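Local coordinates for protein 70 kDa peptidylprolyl isomerase, putative (Plasmodium falciparum, PDB 2FBN) that probably acts as an FK506-binding peptidylprolyl isomerase, whose C-terminal tetratricopeptide repeat domain interacts with the C-terminal pentapeptide of Hsp90, at residues A[74-77]-A[78-81]; A[106-109]-A[110-114]; A[153-156]-A[157-160]. One frame throughout, in Å; residues are numbered along the deposited sequence.

Interaction 1: residues A[74-77]-A[78-81]; sequences WDDQ and ILLD
Asp76 carries its CG anti to the backbone N (chi1 179°), which turns the carboxylate forward over the first turn of helix 77-100, where Ile78 and Leu79 present their amides. A single oxygen does the capping: Asp76 OD1 lies 2.9 Å from Ile78 N and 3.4 Å from Leu79 N. Both bonds are weak, the first because it is bent (126° at the hydrogen), the second because it is long though fairly straight. Asp76 OD2 rests against Leu79 CG at 4.0 Å. The Asp76 backbone starts the regular i to i+4 helical bonds, its O accepting from Leu80 N at 2.9 Å, and Gln77 O takes Asp81 N in the next bond.

Ahead of the cap, Trp74 crosses Leu79 at about a right angle, its CZ3 3.9 Å from Leu79 CB, while Trp74 CB meets Leu80 CD2 at 3.7 Å. The other branch of Leu80, CD1, reaches Asp75 CA at 3.8 Å. Trp74 and Leu79 both lean on Asp31 and Val35 of helix 31-50, so the loop and the new helix are fastened to the same earlier helix. With the Trp74 packing beside it, Asp76, accepting from amides of the opening turn, is the N-cap of helix 77-100.

Interaction 2: residues A[106-109]-A[110-114]; sequences KAID and HASKV
Ser112 and Ile108 meet through one carbonyl oxygen that is gripped twice. Ile108 O accepts the helical bond from Ser112 N at 2.9 Å and a second bond from Ser112 OG at 2.8 Å. The two donors come from opposite faces of the carbonyl plane, the hydroxyl standing 36° out of it. With OG anti to its own carbonyl carbon (chi1 -65°), the serine side chain folds back along the helix, and its hydroxyl is satisfied by the preceding turn.

One residue further on, Lys113 sends its extended chain obliquely across Asp109, and Lys113 NZ makes a salt bridge with Asp109 OD2; at 3.3 Å the hydrogen bond within it is weak. The lysine methylenes share in the approach, Lys113 CG lying 3.3 Å from Asp109 O, which already accepts from Lys113 N. Asp109 OD2 also sits over one face of the His110 ring, 3.5 Å above its plane and offset toward the rim. At the ring edge, His110 CD2 comes within 3.1 Å of Lys106 O, the acceptor for His110 N.

Two polar ends find partners beyond this turn. His110 ND1 is hydrogen-bonded to Asn91 of helix 77-100, and its ring meets that of Tyr98; Lys106 NZ forms a salt bridge with Asp103. Ala107 and Ala111 turn to helix 122-135, touching Ala131 and Leu128. The carboxylate, which meets Lys113 NZ and the face of the His110 ring, would probably be stabilised as an anion by Lys113, and its negative charge may in turn polarise the histidine ring.

Interaction 3: residues A[153-156]-A[157-160]; sequences PNNL and DIRN
The N-terminal cap of helix 156-173 is built here, where the loop after helix 138-151 turns into the last helix of the model. Asn155 is the N-cap: its OD1 accepts from Ile158 N at 2.9 Å in a nearly straight bond (164° at the hydrogen), with the donor tilted from the amide plane. Its CG stands anti to the backbone N (chi1 -175°), which carries the amide forward over the opening turn. There it crosses Ile158 at about a right angle, Asn155 CG touching Ile158 CD1 at 3.7 Å. The amide's other end, ND2, reaches Asp157 OD2 through a water, though the bond from ND2 is weak.

Arg159 bends at chi3 (-62°) and brings its guanidinium back to the loop. Arg159 NH2 donates to Pro153 O at 3.1 Å, a bond lying in both the carbonyl and the guanidinium plane. A second water joins the same oxygen to Arg159 NE, so Pro153 O is held directly and through solvent. Leu156 runs side by side with the arginine and sets CD2 3.7 Å above one face of the Arg159 guanidinium, near the rim. Behind the cap, the buried Ile158 packs on Val122 and Tyr126 of helix 122-135 and on Ala148 and Ala149 of helix 138-151. At the turn between helices 138-151 and 156-173 of this helical tetratricopeptide repeat domain, this is an asparagine N-cap, with Arg159 tied back to the loop before it.

How the interactions relate
From the N terminus, the chain runs through helices 31-50 and 54-66 before interaction 1 starts helix 77-100. That helix leads directly to helix 104-117, where interaction 2 lies wholly within one helix. After helices 122-135 and 138-151, interaction 3 starts helix 156-173. The three follow in series, neither nesting nor crossing, and being local, none closes a long loop. Interactions 1 and 3 are surface helix starts with centres about 35 Å apart, while interaction 2 lies near the centre of the folded chain, about 23 and 21 Å from them, centre to centre. Helix 77-100 leads from the first to flank the second; helix 122-135 packs against both the second and the third.

Interaction 1: residues A[74-77]-A[78-81]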
ATOM      1  N   TRP A  74       4.367  11.399 -15.562  1.00 32.37           N
ATOM      2  CA  TRP A  74       4.441  10.911 -16.928  1.00 31.14           C
ATOM      3  C   TRP A  74       3.371  11.612 -17.766  1.00 31.52           C
ATOM      4  O   TRP A  74       2.276  11.905 -17.273  1.00 31.40           O
ATOM      5  CB  TRP A  74       4.184   9.413 -16.962  1.00 29.40           C
ATOM      6  CG  TRP A  74       5.371   8.542 -16.617  1.00 27.35           C
ATOM      7  CD1 TRP A  74       6.502   8.904 -15.947  1.00 27.03           C
ATOM      8  CD2 TRP A  74       5.507   7.143 -16.913  1.00 25.10           C
ATOM      9  NE1 TRP A  74       7.346   7.821 -15.818  1.00 24.39           N
ATOM     10  CE2 TRP A  74       6.758   6.728 -16.400  1.00 25.31           C
ATOM     11  CE3 TRP A  74       4.688   6.204 -17.554  1.00 24.92           C
ATOM     12  CZ2 TRP A  74       7.218   5.406 -16.515  1.00 24.96           C
ATOM     13  CZ3 TRP A  74       5.149   4.886 -17.677  1.00 25.58           C
ATOM     14  CH2 TRP A  74       6.404   4.504 -17.154  1.00 25.67           C
ATOM     15  N   ASP A  75       3.694  11.863 -19.027  1.00 31.70           N
ATOM     16  CA  ASP A  75       2.743  12.505 -19.939  1.00 32.53           C
ATOM     17  C   ASP A  75       2.802  11.947 -21.367  1.00 32.31           C
ATOM     18  O   ASP A  75       2.177  12.498 -22.277  1.00 32.34           O
ATOM     19  CB  ASP A  75       2.917  14.031 -19.930  1.00 32.97           C
ATOM     20  CG  ASP A  75       4.321  14.471 -20.306  1.00 34.72           C
ATOM     21  OD1 ASP A  75       5.073  13.688 -20.935  1.00 35.72           O
ATOM     22  OD2 ASP A  75       4.671  15.617 -19.962  1.00 38.72           O
ATOM     23  N   ASP A  76       3.570  10.874 -21.564  1.00 31.95           N
ATOM     24  CA  ASP A  76       3.554  10.148 -22.838  1.00 31.81           C
ATOM     25  C   ASP A  76       2.308   9.267 -22.864  1.00 31.49           C
ATOM     26  O   ASP A  76       2.245   8.251 -22.163  1.00 30.41           O
ATOM     27  CB  ASP A  76       4.838   9.309 -23.019  1.00 32.36           C
ATOM     28  CG  ASP A  76       4.851   8.500 -24.328  1.00 34.19           C
ATOM     29  OD1 ASP A  76       3.780   8.104 -24.819  1.00 35.58           O
ATOM     30  OD2 ASP A  76       5.954   8.242 -24.866  1.00 36.44           O
ATOM     31  N   GLN A  77       1.324   9.641 -23.685  1.00 31.19           N
ATOM     32  CA  GLN A  77       0.036   8.936 -23.669  1.00 31.93           C
ATOM     33  C   GLN A  77       0.166   7.434 -23.921  1.00 30.93           C
ATOM     34  O   GLN A  77      -0.577   6.647 -23.330  1.00 30.76           O
ATOM     35  CB  GLN A  77      -0.994   9.567 -24.628  1.00 31.61           C
ATOM     36  CG  GLN A  77      -2.422   9.138 -24.305  1.00 33.80           C
ATOM     37  CD  GLN A  77      -3.472   9.757 -25.211  1.00 34.08           C
ATOM     38  OE1 GLN A  77      -3.572   9.417 -26.393  1.00 38.41           O
ATOM     39  NE2 GLN A  77      -4.290  10.639 -24.651  1.00 38.05           N
ATOM     40  N   ILE A  78       1.099   7.038 -24.788  1.00 30.76           N
ATOM     41  CA  ILE A  78       1.302   5.622 -25.108  1.00 30.42           C
ATOM     42  C   ILE A  78       1.729   4.839 -23.862  1.00 29.08           C
ATOM     43  O   ILE A  78       1.133   3.812 -23.536  1.00 29.63           O
ATOM     44  CB  ILE A  78       2.328   5.430 -26.256  1.00 30.86           C
ATOM     45  CG1 ILE A  78       1.780   6.049 -27.548  1.00 32.27           C
ATOM     46  CG2 ILE A  78       2.695   3.939 -26.455  1.00 31.48           C
ATOM     47  CD1 ILE A  78       2.828   6.221 -28.636  1.00 34.29           C
ATOM     48  N   LEU A  79       2.743   5.343 -23.168  1.00 28.21           N
ATOM     49  CA  LEU A  79       3.219   4.710 -21.938  1.00 26.94           C
ATOM     50  C   LEU A  79       2.186   4.763 -20.815  1.00 26.72           C
ATOM     51  O   LEU A  79       2.057   3.803 -20.061  1.00 25.93           O
ATOM     52  CB  LEU A  79       4.550   5.318 -21.481  1.00 27.12           C
ATOM     53  CG  LEU A  79       5.734   5.122 -22.446  1.00 26.92           C
ATOM     54  CD1 LEU A  79       7.027   5.531 -21.767  1.00 27.98           C
ATOM     55  CD2 LEU A  79       5.838   3.692 -22.980  1.00 26.50           C
ATOM     56  N   LEU A  80       1.470   5.884 -20.698  1.00 26.20           N
ATOM     57  CA  LEU A  80       0.406   6.019 -19.685  1.00 26.39           C
ATOM     58  C   LEU A  80      -0.655   4.948 -19.863  1.00 26.61           C
ATOM     59  O   LEU A  80      -1.081   4.301 -18.888  1.00 25.50           O
ATOM     60  CB  LEU A  80      -0.241   7.410 -19.748  1.00 26.47           C
ATOM     61  CG  LEU A  80       0.564   8.584 -19.194  1.00 26.70           C
ATOM     62  CD1 LEU A  80      -0.080   9.912 -19.593  1.00 28.17           C
ATOM     63  CD2 LEU A  80       0.712   8.499 -17.672  1.00 27.54           C
ATOM     64  N   ASP A  81      -1.085   4.756 -21.109  1.00 26.88           N
ATOM     65  CA  ASP A  81      -2.123   3.773 -21.388  1.00 27.68           C
ATOM     66  C   ASP A  81      -1.654   2.349 -21.052  1.00 27.07           C
ATOM     67  O   ASP A  81      -2.408   1.564 -20.479  1.00 27.14           O
ATOM     68  CB  ASP A  81      -2.628   3.899 -22.834  1.00 28.51           C
ATOM     69  CG  ASP A  81      -3.441   5.179 -23.070  1.00 30.89           C
ATOM     70  OD1 ASP A  81      -3.896   5.836 -22.094  1.00 34.30           O
ATOM     71  OD2 ASP A  81      -3.642   5.531 -24.254  1.00 34.67           O
TER

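Interaction 2: residues A[106-109]-A[110-114]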
ATOM      1  N   LYS A 106      -5.413  -6.570   2.702  1.00 16.43           N
ATOM      2  CA  LYS A 106      -4.599  -6.381   1.493  1.00 16.72           C
ATOM      3  C   LYS A 106      -5.462  -6.486   0.232  1.00 16.33           C
ATOM      4  O   LYS A 106      -5.282  -5.748  -0.710  1.00 16.15           O
ATOM      5  CB  LYS A 106      -3.440  -7.377   1.502  1.00 16.73           C
ATOM      6  CG  LYS A 106      -2.496  -7.141   2.675  1.00 17.98           C
ATOM      7  CD  LYS A 106      -1.211  -7.924   2.557  1.00 20.63           C
ATOM      8  CE  LYS A 106      -0.290  -7.625   3.733  1.00 22.21           C
ATOM      9  NZ  LYS A 106      -0.875  -8.102   5.022  1.00 23.06           N
ATOM     10  N   ALA A 107      -6.428  -7.409   0.213  1.00 16.87           N
ATOM     11  CA  ALA A 107      -7.352  -7.484  -0.921  1.00 15.20           C
ATOM     12  C   ALA A 107      -8.184  -6.204  -1.045  1.00 15.41           C
ATOM     13  O   ALA A 107      -8.377  -5.689  -2.138  1.00 15.98           O
ATOM     14  CB  ALA A 107      -8.273  -8.732  -0.802  1.00 15.36           C
ATOM     15  N   ILE A 108      -8.656  -5.672   0.083  1.00 15.33           N
ATOM     16  CA  ILE A 108      -9.384  -4.411   0.055  1.00 15.51           C
ATOM     17  C   ILE A 108      -8.521  -3.327  -0.587  1.00 16.12           C
ATOM     18  O   ILE A 108      -8.984  -2.594  -1.461  1.00 16.46           O
ATOM     19  CB  ILE A 108      -9.815  -3.992   1.481  1.00 15.37           C
ATOM     20  CG1 ILE A 108     -10.896  -4.949   1.979  1.00 15.03           C
ATOM     21  CG2 ILE A 108     -10.263  -2.527   1.487  1.00 15.45           C
ATOM     22  CD1 ILE A 108     -11.250  -4.802   3.469  1.00 15.06           C
ATOM     23  N   ASP A 109      -7.259  -3.257  -0.159  1.00 16.29           N
ATOM     24  CA  ASP A 109      -6.335  -2.239  -0.665  1.00 18.02           C
ATOM     25  C   ASP A 109      -6.197  -2.297  -2.188  1.00 17.28           C
ATOM     26  O   ASP A 109      -6.366  -1.296  -2.907  1.00 17.33           O
ATOM     27  CB  ASP A 109      -4.971  -2.415  -0.008  1.00 18.54           C
ATOM     28  CG  ASP A 109      -3.952  -1.386  -0.487  1.00 24.70           C
ATOM     29  OD1 ASP A 109      -4.151  -0.183  -0.230  1.00 29.36           O
ATOM     30  OD2 ASP A 109      -2.964  -1.786  -1.119  1.00 30.33           O
ATOM     31  N   HIS A 110      -5.920  -3.498  -2.690  1.00 15.93           N
ATOM     32  CA  HIS A 110      -5.675  -3.651  -4.118  1.00 16.48           C
ATOM     33  C   HIS A 110      -6.920  -3.524  -5.002  1.00 16.09           C
ATOM     34  O   HIS A 110      -6.875  -2.879  -6.065  1.00 16.59           O
ATOM     35  CB  HIS A 110      -4.836  -4.907  -4.375  1.00 16.56           C
ATOM     36  CG  HIS A 110      -3.455  -4.777  -3.813  1.00 16.59           C
ATOM     37  ND1 HIS A 110      -2.455  -4.074  -4.458  1.00 18.47           N
ATOM     38  CD2 HIS A 110      -2.928  -5.182  -2.637  1.00 18.29           C
ATOM     39  CE1 HIS A 110      -1.367  -4.068  -3.703  1.00 20.13           C
ATOM     40  NE2 HIS A 110      -1.630  -4.730  -2.590  1.00 18.91           N
ATOM     41  N   ALA A 111      -8.047  -4.096  -4.563  1.00 16.46           N
ATOM     42  CA  ALA A 111      -9.290  -3.904  -5.321  1.00 17.10           C
ATOM     43  C   ALA A 111      -9.637  -2.409  -5.350  1.00 17.32           C
ATOM     44  O   ALA A 111     -10.063  -1.890  -6.383  1.00 18.87           O
ATOM     45  CB  ALA A 111     -10.422  -4.698  -4.714  1.00 17.28           C
ATOM     46  N   SER A 112      -9.412  -1.711  -4.232  1.00 17.72           N
ATOM     47  CA  SER A 112      -9.731  -0.271  -4.149  1.00 19.06           C
ATOM     48  C   SER A 112      -8.847   0.541  -5.105  1.00 19.37           C
ATOM     49  O   SER A 112      -9.300   1.525  -5.722  1.00 19.92           O
ATOM     50  CB  SER A 112      -9.614   0.238  -2.706  1.00 18.70           C
ATOM     51  OG  SER A 112     -10.591  -0.383  -1.873  1.00 21.47           O
ATOM     52  N   LYS A 113      -7.595   0.109  -5.253  1.00 19.32           N
ATOM     53  CA  LYS A 113      -6.674   0.748  -6.189  1.00 19.82           C
ATOM     54  C   LYS A 113      -7.123   0.632  -7.641  1.00 20.44           C
ATOM     55  O   LYS A 113      -6.924   1.568  -8.427  1.00 21.30           O
ATOM     56  CB  LYS A 113      -5.253   0.216  -6.011  1.00 20.00           C
ATOM     57  CG  LYS A 113      -4.564   0.772  -4.789  1.00 20.96           C
ATOM     58  CD  LYS A 113      -3.235   0.105  -4.567  1.00 23.94           C
ATOM     59  CE  LYS A 113      -2.544   0.767  -3.387  1.00 27.04           C
ATOM     60  NZ  LYS A 113      -1.253   0.132  -3.133  1.00 30.36           N
ATOM     61  N   VAL A 114      -7.706  -0.510  -7.999  1.00 20.05           N
ATOM     62  CA  VAL A 114      -8.260  -0.674  -9.343  1.00 20.36           C
ATOM     63  C   VAL A 114      -9.368   0.354  -9.559  1.00 21.14           C
ATOM     64  O   VAL A 114      -9.416   0.997 -10.608  1.00 21.25           O
ATOM     65  CB  VAL A 114      -8.821  -2.083  -9.599  1.00 20.65           C
ATOM     66  CG1 VAL A 114      -9.424  -2.168 -11.002  1.00 19.50           C
ATOM     67  CG2 VAL A 114      -7.729  -3.128  -9.441  1.00 21.16           C
TER

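Interaction 3: residues A[153-156]-A[157-160]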
ATOM      1  N   PRO A 153     -26.002  -8.757 -13.897  1.00 29.05           N
ATOM      2  CA  PRO A 153     -27.072  -9.436 -13.149  1.00 28.98           C
ATOM      3  C   PRO A 153     -27.165 -10.960 -13.325  1.00 28.55           C
ATOM      4  O   PRO A 153     -27.784 -11.611 -12.498  1.00 28.67           O
ATOM      5  CB  PRO A 153     -28.356  -8.759 -13.642  1.00 29.49           C
ATOM      6  CG  PRO A 153     -27.998  -8.062 -14.894  1.00 29.56           C
ATOM      7  CD  PRO A 153     -26.521  -7.869 -14.958  1.00 29.65           C
ATOM      8  N   ASN A 154     -26.558 -11.522 -14.365  1.00 28.19           N
ATOM      9  CA  ASN A 154     -26.567 -12.991 -14.489  1.00 28.46           C
ATOM     10  C   ASN A 154     -25.277 -13.659 -14.026  1.00 27.61           C
ATOM     11  O   ASN A 154     -25.097 -14.863 -14.226  1.00 27.85           O
ATOM     12  CB  ASN A 154     -26.909 -13.441 -15.912  1.00 29.44           C
ATOM     13  CG  ASN A 154     -28.412 -13.516 -16.169  1.00 31.22           C
ATOM     14  OD1 ASN A 154     -28.851 -13.283 -17.298  1.00 36.53           O
ATOM     15  ND2 ASN A 154     -29.205 -13.849 -15.136  1.00 30.93           N
ATOM     16  N   ASN A 155     -24.376 -12.888 -13.416  1.00 26.28           N
ATOM     17  CA  ASN A 155     -23.133 -13.464 -12.909  1.00 25.36           C
ATOM     18  C   ASN A 155     -23.389 -14.170 -11.591  1.00 24.03           C
ATOM     19  O   ASN A 155     -23.771 -13.548 -10.593  1.00 23.80           O
ATOM     20  CB  ASN A 155     -22.020 -12.409 -12.775  1.00 25.60           C
ATOM     21  CG  ASN A 155     -20.686 -13.023 -12.372  1.00 26.28           C
ATOM     22  OD1 ASN A 155     -20.572 -13.671 -11.328  1.00 25.74           O
ATOM     23  ND2 ASN A 155     -19.676 -12.839 -13.208  1.00 28.90           N
ATOM     24  N   LEU A 156     -23.197 -15.488 -11.601  1.00 22.99           N
ATOM     25  CA  LEU A 156     -23.546 -16.323 -10.453  1.00 22.06           C
ATOM     26  C   LEU A 156     -22.560 -16.154  -9.310  1.00 21.47           C
ATOM     27  O   LEU A 156     -22.954 -16.226  -8.154  1.00 20.88           O
ATOM     28  CB  LEU A 156     -23.635 -17.794 -10.864  1.00 23.00           C
ATOM     29  CG  LEU A 156     -24.718 -18.074 -11.916  1.00 23.76           C
ATOM     30  CD1 LEU A 156     -24.696 -19.554 -12.323  1.00 27.15           C
ATOM     31  CD2 LEU A 156     -26.092 -17.659 -11.402  1.00 26.78           C
ATOM     32  N   ASP A 157     -21.284 -15.948  -9.643  1.00 22.02           N
ATOM     33  CA  ASP A 157     -20.268 -15.710  -8.622  1.00 22.04           C
ATOM     34  C   ASP A 157     -20.646 -14.478  -7.796  1.00 20.99           C
ATOM     35  O   ASP A 157     -20.621 -14.506  -6.566  1.00 21.09           O
ATOM     36  CB  ASP A 157     -18.880 -15.557  -9.247  1.00 23.20           C
ATOM     37  CG  ASP A 157     -18.399 -16.850  -9.941  1.00 27.25           C
ATOM     38  OD1 ASP A 157     -18.907 -17.954  -9.594  1.00 29.60           O
ATOM     39  OD2 ASP A 157     -17.504 -16.757 -10.812  1.00 34.13           O
ATOM     40  N   ILE A 158     -21.043 -13.410  -8.482  1.00 19.68           N
ATOM     41  CA  ILE A 158     -21.464 -12.189  -7.778  1.00 19.92           C
ATOM     42  C   ILE A 158     -22.735 -12.456  -6.960  1.00 19.42           C
ATOM     43  O   ILE A 158     -22.827 -12.123  -5.774  1.00 19.71           O
ATOM     44  CB  ILE A 158     -21.675 -11.005  -8.751  1.00 19.52           C
ATOM     45  CG1 ILE A 158     -20.364 -10.662  -9.469  1.00 20.20           C
ATOM     46  CG2 ILE A 158     -22.213  -9.793  -7.966  1.00 20.26           C
ATOM     47  CD1 ILE A 158     -20.543  -9.744 -10.682  1.00 20.96           C
ATOM     48  N   ARG A 159     -23.718 -13.101  -7.591  1.00 19.97           N
ATOM     49  CA  ARG A 159     -24.964 -13.395  -6.908  1.00 19.98           C
ATOM     50  C   ARG A 159     -24.764 -14.194  -5.608  1.00 20.13           C
ATOM     51  O   ARG A 159     -25.308 -13.866  -4.546  1.00 19.71           O
ATOM     52  CB  ARG A 159     -25.895 -14.154  -7.861  1.00 20.89           C
ATOM     53  CG  ARG A 159     -27.268 -14.298  -7.299  1.00 20.80           C
ATOM     54  CD  ARG A 159     -28.171 -15.115  -8.237  1.00 24.11           C
ATOM     55  NE  ARG A 159     -28.326 -14.440  -9.520  1.00 23.99           N
ATOM     56  CZ  ARG A 159     -28.913 -14.992 -10.582  1.00 25.21           C
ATOM     57  NH1 ARG A 159     -29.394 -16.226 -10.504  1.00 23.99           N
ATOM     58  NH2 ARG A 159     -29.030 -14.313 -11.708  1.00 23.72           N
ATOM     59  N   ASN A 160     -23.987 -15.268  -5.694  1.00 19.12           N
ATOM     60  CA  ASN A 160     -23.767 -16.090  -4.496  1.00 19.61           C
ATOM     61  C   ASN A 160     -23.097 -15.310  -3.366  1.00 18.66           C
ATOM     62  O   ASN A 160     -23.445 -15.491  -2.193  1.00 18.69           O
ATOM     63  CB  ASN A 160     -22.976 -17.354  -4.832  1.00 19.63           C
ATOM     64  CG  ASN A 160     -23.756 -18.274  -5.757  1.00 21.28           C
ATOM     65  OD1 ASN A 160     -24.992 -18.242  -5.775  1.00 21.20           O
ATOM     66  ND2 ASN A 160     -23.045 -19.044  -6.573  1.00 22.76           N
TER
HETATM   67  O   HOH W   1     -27.733 -11.598  -9.538  1.00 27.38           O
HETATM   68  O   HOH W   2     -16.888 -14.601 -12.892  1.00 48.71           O